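Local structure of sensor protein (Vibrio cholerae, 3BY9) at residues 122-134 with 145-157. The protein is the sensor domain of the histidine kinase DctB, which binds C4-dicarboxylates such as succinate and probably controls phosphotransfer from ATP to a histidine. Residues are numbered along the deposited sequence; the frame is centred on the assembly and turned at random.
Sequences GSTSGQRGYYYAY and VIVVKMDLSAIEQ. With SIN (succinic acid), chain E.
Y131 and K149 lie side by side in an antiparallel β-hairpin, within the five-stranded sensor-domain sheet, strand 141-150 in the middle and 128-138 beside it. They form a non-hydrogen-bonded pair. Backbone bonds here join Y130 with M150, Y132 with V148 and Y134 with I146. This part is tightly packed. K149 CG makes a CH-pi contact over one face of the Y131 ring, 4.0 Å from its centroid, displaced toward the rim. CG is anti to the backbone N (chi1 177°) and the chain runs straight beyond it, taking NZ to the loop 122-127. There NZ donates to Q127 O (3.0 Å) from above the carbonyl plane; G122 N reaches that oxygen from the opposite face. On the other sheet face, M150 CE meets Y130 CB.

The solvent side holds exposed Q127 and partly exposed R128, D151 and E156. L152 stays buried, CD1 over one guanidinium face. R128 holds E156 in an end-on salt bridge, NH1 to OE2 at 2.9 Å and NH2 to OE1 at 3.0 Å, guanidinium and carboxylate planes 47° apart.

Succinate is bound by R104, Y106, S123 N (to O4), and S125 N and OG (to O2). Its O1 accepts from Y131 OH at 2.7 Å and from K149 NZ at 2.8 Å.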
loop_
_atom_site.group_PDB
_atom_site.type_symbol
_atom_site.label_atom_id
_atom_site.label_comp_id
_atom_site.label_asym_id
_atom_site.label_seq_id
_atom_site.Cartn_x
_atom_site.Cartn_y
_atom_site.Cartn_z
ATOM N N GLY A 122 6.932 4.861 -2.507
ATOM C CA GLY A 122 8.238 4.863 -1.864
ATOM C C GLY A 122 9.103 6.079 -2.157
ATOM O O GLY A 122 9.322 6.424 -3.308
ATOM N N SER A 123 9.653 6.670 -1.088
ATOM C CA SER A 123 10.440 7.886 -1.211
ATOM C C SER A 123 11.837 7.728 -1.761
ATOM O O SER A 123 12.364 8.658 -2.370
ATOM C CB SER A 123 10.535 8.585 0.144
ATOM O OG SER A 123 11.343 7.828 1.016
ATOM N N THR A 124 12.459 6.589 -1.533
ATOM C CA THR A 124 13.832 6.415 -2.018
ATOM C C THR A 124 13.789 5.643 -3.308
ATOM O O THR A 124 14.514 5.958 -4.275
ATOM C CB THR A 124 14.669 5.644 -0.984
ATOM O OG1 THR A 124 14.707 6.378 0.260
ATOM C CG2 THR A 124 16.101 5.441 -1.501
ATOM N N SER A 125 12.917 4.638 -3.331
ATOM C CA SER A 125 12.758 3.754 -4.483
ATOM C C SER A 125 11.907 4.346 -5.631
ATOM O O SER A 125 12.122 4.033 -6.802
ATOM C CB SER A 125 12.072 2.476 -4.002
ATOM O OG SER A 125 10.746 2.790 -3.570
ATOM N N GLY A 126 10.921 5.164 -5.291
ATOM C CA GLY A 126 10.005 5.655 -6.315
ATOM C C GLY A 126 9.007 4.565 -6.723
ATOM O O GLY A 126 8.282 4.661 -7.747
ATOM N N GLN A 127 8.909 3.521 -5.906
ATOM C CA GLN A 127 8.027 2.402 -6.183
ATOM C C GLN A 127 6.923 2.273 -5.157
ATOM O O GLN A 127 7.185 2.393 -3.948
ATOM C CB GLN A 127 8.846 1.105 -6.198
ATOM C CG GLN A 127 9.779 0.993 -7.430
ATOM C CD GLN A 127 8.999 0.969 -8.761
ATOM O OE1 GLN A 127 8.113 0.127 -8.966
ATOM N NE2 GLN A 127 9.333 1.894 -9.664
ATOM N N ARG A 128 5.691 2.018 -5.601
ATOM C CA ARG A 128 4.629 1.838 -4.602
ATOM C C ARG A 128 4.875 0.539 -3.807
ATOM O O ARG A 128 5.472 -0.416 -4.307
ATOM C CB ARG A 128 3.265 1.643 -5.294
ATOM C CG ARG A 128 2.695 2.883 -5.999
ATOM C CD ARG A 128 1.430 2.500 -6.785
ATOM N NE ARG A 128 1.792 1.643 -7.920
ATOM C CZ ARG A 128 0.989 0.734 -8.473
ATOM N NH1 ARG A 128 -0.244 0.553 -8.019
ATOM N NH2 ARG A 128 1.443 -0.050 -9.460
ATOM N N GLY A 129 4.352 0.494 -2.586
ATOM C CA GLY A 129 4.459 -0.709 -1.807
ATOM C C GLY A 129 3.398 -0.790 -0.732
ATOM O O GLY A 129 2.700 0.198 -0.438
ATOM N N TYR A 130 3.236 -1.997 -0.196
ATOM C CA TYR A 130 2.379 -2.177 0.960
ATOM C C TYR A 130 3.437 -2.488 2.053
ATOM O O TYR A 130 4.262 -3.388 1.889
ATOM C CB TYR A 130 1.468 -3.380 0.800
ATOM C CG TYR A 130 0.327 -3.305 1.775
ATOM C CD1 TYR A 130 -0.787 -2.532 1.505
ATOM C CD2 TYR A 130 0.433 -3.914 3.028
ATOM C CE1 TYR A 130 -1.792 -2.330 2.458
ATOM C CE2 TYR A 130 -0.558 -3.734 3.987
ATOM C CZ TYR A 130 -1.657 -2.947 3.708
ATOM O OH TYR A 130 -2.595 -2.712 4.707
ATOM N N TYR A 131 3.333 -1.805 3.193
ATOM C CA TYR A 131 4.323 -1.934 4.248
ATOM C C TYR A 131 3.770 -2.538 5.513
ATOM O O TYR A 131 2.678 -2.139 5.953
ATOM C CB TYR A 131 4.870 -0.533 4.622
ATOM C CG TYR A 131 5.528 0.244 3.486
ATOM C CD1 TYR A 131 6.898 0.426 3.441
ATOM C CD2 TYR A 131 4.754 0.867 2.493
ATOM C CE1 TYR A 131 7.513 1.204 2.439
ATOM C CE2 TYR A 131 5.365 1.649 1.499
ATOM C CZ TYR A 131 6.717 1.808 1.477
ATOM O OH TYR A 131 7.316 2.542 0.481
ATOM N N TYR A 132 4.508 -3.514 6.077
ATOM C CA TYR A 132 4.136 -4.076 7.388
ATOM C C TYR A 132 5.294 -3.747 8.338
ATOM O O TYR A 132 6.466 -3.957 7.992
ATOM C CB TYR A 132 3.997 -5.594 7.314
ATOM C CG TYR A 132 2.693 -6.011 6.655
ATOM C CD1 TYR A 132 1.493 -5.909 7.353
ATOM C CD2 TYR A 132 2.692 -6.499 5.366
ATOM C CE1 TYR A 132 0.284 -6.308 6.762
ATOM C CE2 TYR A 132 1.503 -6.908 4.756
ATOM C CZ TYR A 132 0.334 -6.815 5.452
ATOM O OH TYR A 132 -0.812 -7.272 4.852
ATOM N N ALA A 133 4.982 -3.273 9.544
ATOM C CA ALA A 133 6.050 -2.908 10.479
ATOM C C ALA A 133 5.748 -3.481 11.857
ATOM O O ALA A 133 4.572 -3.768 12.200
ATOM C CB ALA A 133 6.157 -1.364 10.551
ATOM N N TYR A 134 6.801 -3.696 12.632
ATOM C CA TYR A 134 6.594 -4.300 13.957
ATOM C C TYR A 134 7.719 -3.815 14.859
ATOM O O TYR A 134 8.855 -3.657 14.430
ATOM C CB TYR A 134 6.682 -5.839 13.818
ATOM C CG TYR A 134 6.013 -6.570 14.951
ATOM C CD1 TYR A 134 4.643 -6.874 14.898
ATOM C CD2 TYR A 134 6.736 -6.950 16.081
ATOM C CE1 TYR A 134 4.025 -7.530 15.960
ATOM C CE2 TYR A 134 6.110 -7.614 17.139
ATOM C CZ TYR A 134 4.754 -7.895 17.069
ATOM O OH TYR A 134 4.109 -8.531 18.155
ATOM N N VAL A 145 12.343 -0.652 14.850
ATOM C CA VAL A 145 11.201 -1.166 14.094
ATOM C C VAL A 145 11.740 -1.936 12.896
ATOM O O VAL A 145 12.696 -1.481 12.251
ATOM C CB VAL A 145 10.355 0.024 13.520
ATOM C CG1 VAL A 145 9.276 -0.479 12.502
ATOM C CG2 VAL A 145 9.611 0.743 14.669
ATOM N N ILE A 146 11.131 -3.092 12.624
ATOM C CA ILE A 146 11.509 -3.872 11.419
ATOM C C ILE A 146 10.322 -3.736 10.437
ATOM O O ILE A 146 9.143 -3.770 10.840
ATOM C CB ILE A 146 11.805 -5.346 11.827
ATOM C CG1 ILE A 146 12.085 -6.193 10.568
ATOM C CG2 ILE A 146 10.616 -5.992 12.514
ATOM C CD1 ILE A 146 13.349 -5.796 9.810
ATOM N N VAL A 147 10.655 -3.544 9.150
ATOM C CA VAL A 147 9.646 -3.285 8.110
ATOM C C VAL A 147 9.839 -4.208 6.931
ATOM O O VAL A 147 10.971 -4.491 6.532
ATOM C CB VAL A 147 9.813 -1.849 7.553
ATOM C CG1 VAL A 147 8.659 -1.542 6.566
ATOM C CG2 VAL A 147 9.789 -0.802 8.721
ATOM N N VAL A 148 8.733 -4.706 6.404
ATOM C CA VAL A 148 8.805 -5.488 5.158
ATOM C C VAL A 148 7.924 -4.693 4.162
ATOM O O VAL A 148 6.792 -4.359 4.490
ATOM C CB VAL A 148 8.179 -6.874 5.379
ATOM C CG1 VAL A 148 7.923 -7.584 4.010
ATOM C CG2 VAL A 148 9.184 -7.758 6.152
ATOM N N LYS A 149 8.446 -4.418 2.966
ATOM C CA LYS A 149 7.690 -3.719 1.920
ATOM C C LYS A 149 7.453 -4.710 0.794
ATOM O O LYS A 149 8.387 -5.327 0.299
ATOM C CB LYS A 149 8.494 -2.529 1.396
ATOM C CG LYS A 149 7.811 -1.797 0.244
ATOM C CD LYS A 149 8.779 -0.736 -0.341
ATOM C CE LYS A 149 8.069 0.019 -1.512
ATOM N NZ LYS A 149 9.069 0.993 -2.112
HETATM N N MSE A 150 6.183 -4.818 0.415
HETATM C CA MSE A 150 5.737 -5.747 -0.638
HETATM C C MSE A 150 5.394 -4.967 -1.893
HETATM O O MSE A 150 4.702 -3.955 -1.823
HETATM C CB MSE A 150 4.459 -6.521 -0.169
HETATM C CG MSE A 150 4.086 -7.634 -1.129
HETATM SE SE MSE A 150 2.194 -8.136 -0.768
HETATM C CE MSE A 150 1.359 -6.542 -1.558
ATOM N N ASP A 151 5.867 -5.457 -3.043
ATOM C CA ASP A 151 5.574 -4.849 -4.346
ATOM C C ASP A 151 4.109 -5.203 -4.590
ATOM O O ASP A 151 3.637 -6.248 -4.130
ATOM C CB ASP A 151 6.477 -5.531 -5.389
ATOM C CG ASP A 151 6.261 -5.021 -6.791
ATOM O OD1 ASP A 151 6.688 -3.876 -7.084
ATOM O OD2 ASP A 151 5.670 -5.778 -7.602
ATOM N N LEU A 152 3.422 -4.360 -5.348
ATOM C CA LEU A 152 1.986 -4.567 -5.630
ATOM C C LEU A 152 1.660 -5.355 -6.885
ATOM O O LEU A 152 0.485 -5.605 -7.168
ATOM C CB LEU A 152 1.318 -3.233 -5.774
ATOM C CG LEU A 152 1.569 -2.343 -4.567
ATOM C CD1 LEU A 152 0.865 -1.032 -4.780
ATOM C CD2 LEU A 152 1.054 -3.015 -3.305
ATOM N N SER A 153 2.661 -5.732 -7.662
ATOM C CA SER A 153 2.377 -6.452 -8.919
ATOM C C SER A 153 1.567 -7.717 -8.807
ATOM O O SER A 153 0.664 -7.933 -9.612
ATOM C CB SER A 153 3.684 -6.790 -9.653
ATOM O OG SER A 153 4.375 -5.590 -9.945
ATOM N N ALA A 154 1.867 -8.576 -7.836
ATOM C CA ALA A 154 1.106 -9.817 -7.776
ATOM C C ALA A 154 -0.384 -9.529 -7.497
ATOM O O ALA A 154 -1.256 -10.275 -7.955
ATOM C CB ALA A 154 1.706 -10.779 -6.713
ATOM N N ILE A 155 -0.679 -8.461 -6.750
ATOM C CA ILE A 155 -2.090 -8.126 -6.507
ATOM C C ILE A 155 -2.702 -7.617 -7.820
ATOM O O ILE A 155 -3.695 -8.154 -8.293
ATOM C CB ILE A 155 -2.263 -7.031 -5.421
ATOM C CG1 ILE A 155 -1.957 -7.619 -4.032
ATOM C CG2 ILE A 155 -3.712 -6.475 -5.420
ATOM C CD1 ILE A 155 -2.193 -6.594 -2.877
ATOM N N GLU A 156 -2.121 -6.572 -8.410
ATOM C CA GLU A 156 -2.696 -6.042 -9.642
ATOM C C GLU A 156 -2.782 -7.066 -10.753
ATOM O O GLU A 156 -3.722 -7.041 -11.549
ATOM C CB GLU A 156 -1.924 -4.805 -10.108
ATOM C CG GLU A 156 -2.156 -3.605 -9.190
ATOM C CD GLU A 156 -1.485 -2.312 -9.652
ATOM O OE1 GLU A 156 -0.354 -2.357 -10.209
ATOM O OE2 GLU A 156 -2.058 -1.229 -9.443
ATOM N N GLN A 157 -1.814 -7.981 -10.813
ATOM C CA GLN A 157 -1.814 -9.007 -11.855
ATOM C C GLN A 157 -2.919 -10.048 -11.680
ATOM O O GLN A 157 -3.230 -10.802 -12.616
ATOM C CB GLN A 157 -0.434 -9.683 -11.908
ATOM C CG GLN A 157 0.563 -9.049 -12.910
ATOM C CD GLN A 157 0.751 -7.523 -12.784
ATOM O OE1 GLN A 157 -0.196 -6.746 -12.938
ATOM N NE2 GLN A 157 1.991 -7.097 -12.534
HETATM C C1 SIN E . 10.921 3.406 -0.085
HETATM O O1 SIN E . 9.958 2.571 -0.005
HETATM O O2 SIN E . 11.370 3.796 -1.199
HETATM C C2 SIN E . 11.567 3.982 1.181
HETATM C C3 SIN E . 10.676 3.791 2.421
HETATM C C4 SIN E . 9.481 4.725 2.457
HETATM O O3 SIN E . 8.678 4.633 3.436
HETATM O O4 SIN E . 9.300 5.539 1.506
HETATM O O HOH W 1 4.753 -1.996 -6.406
#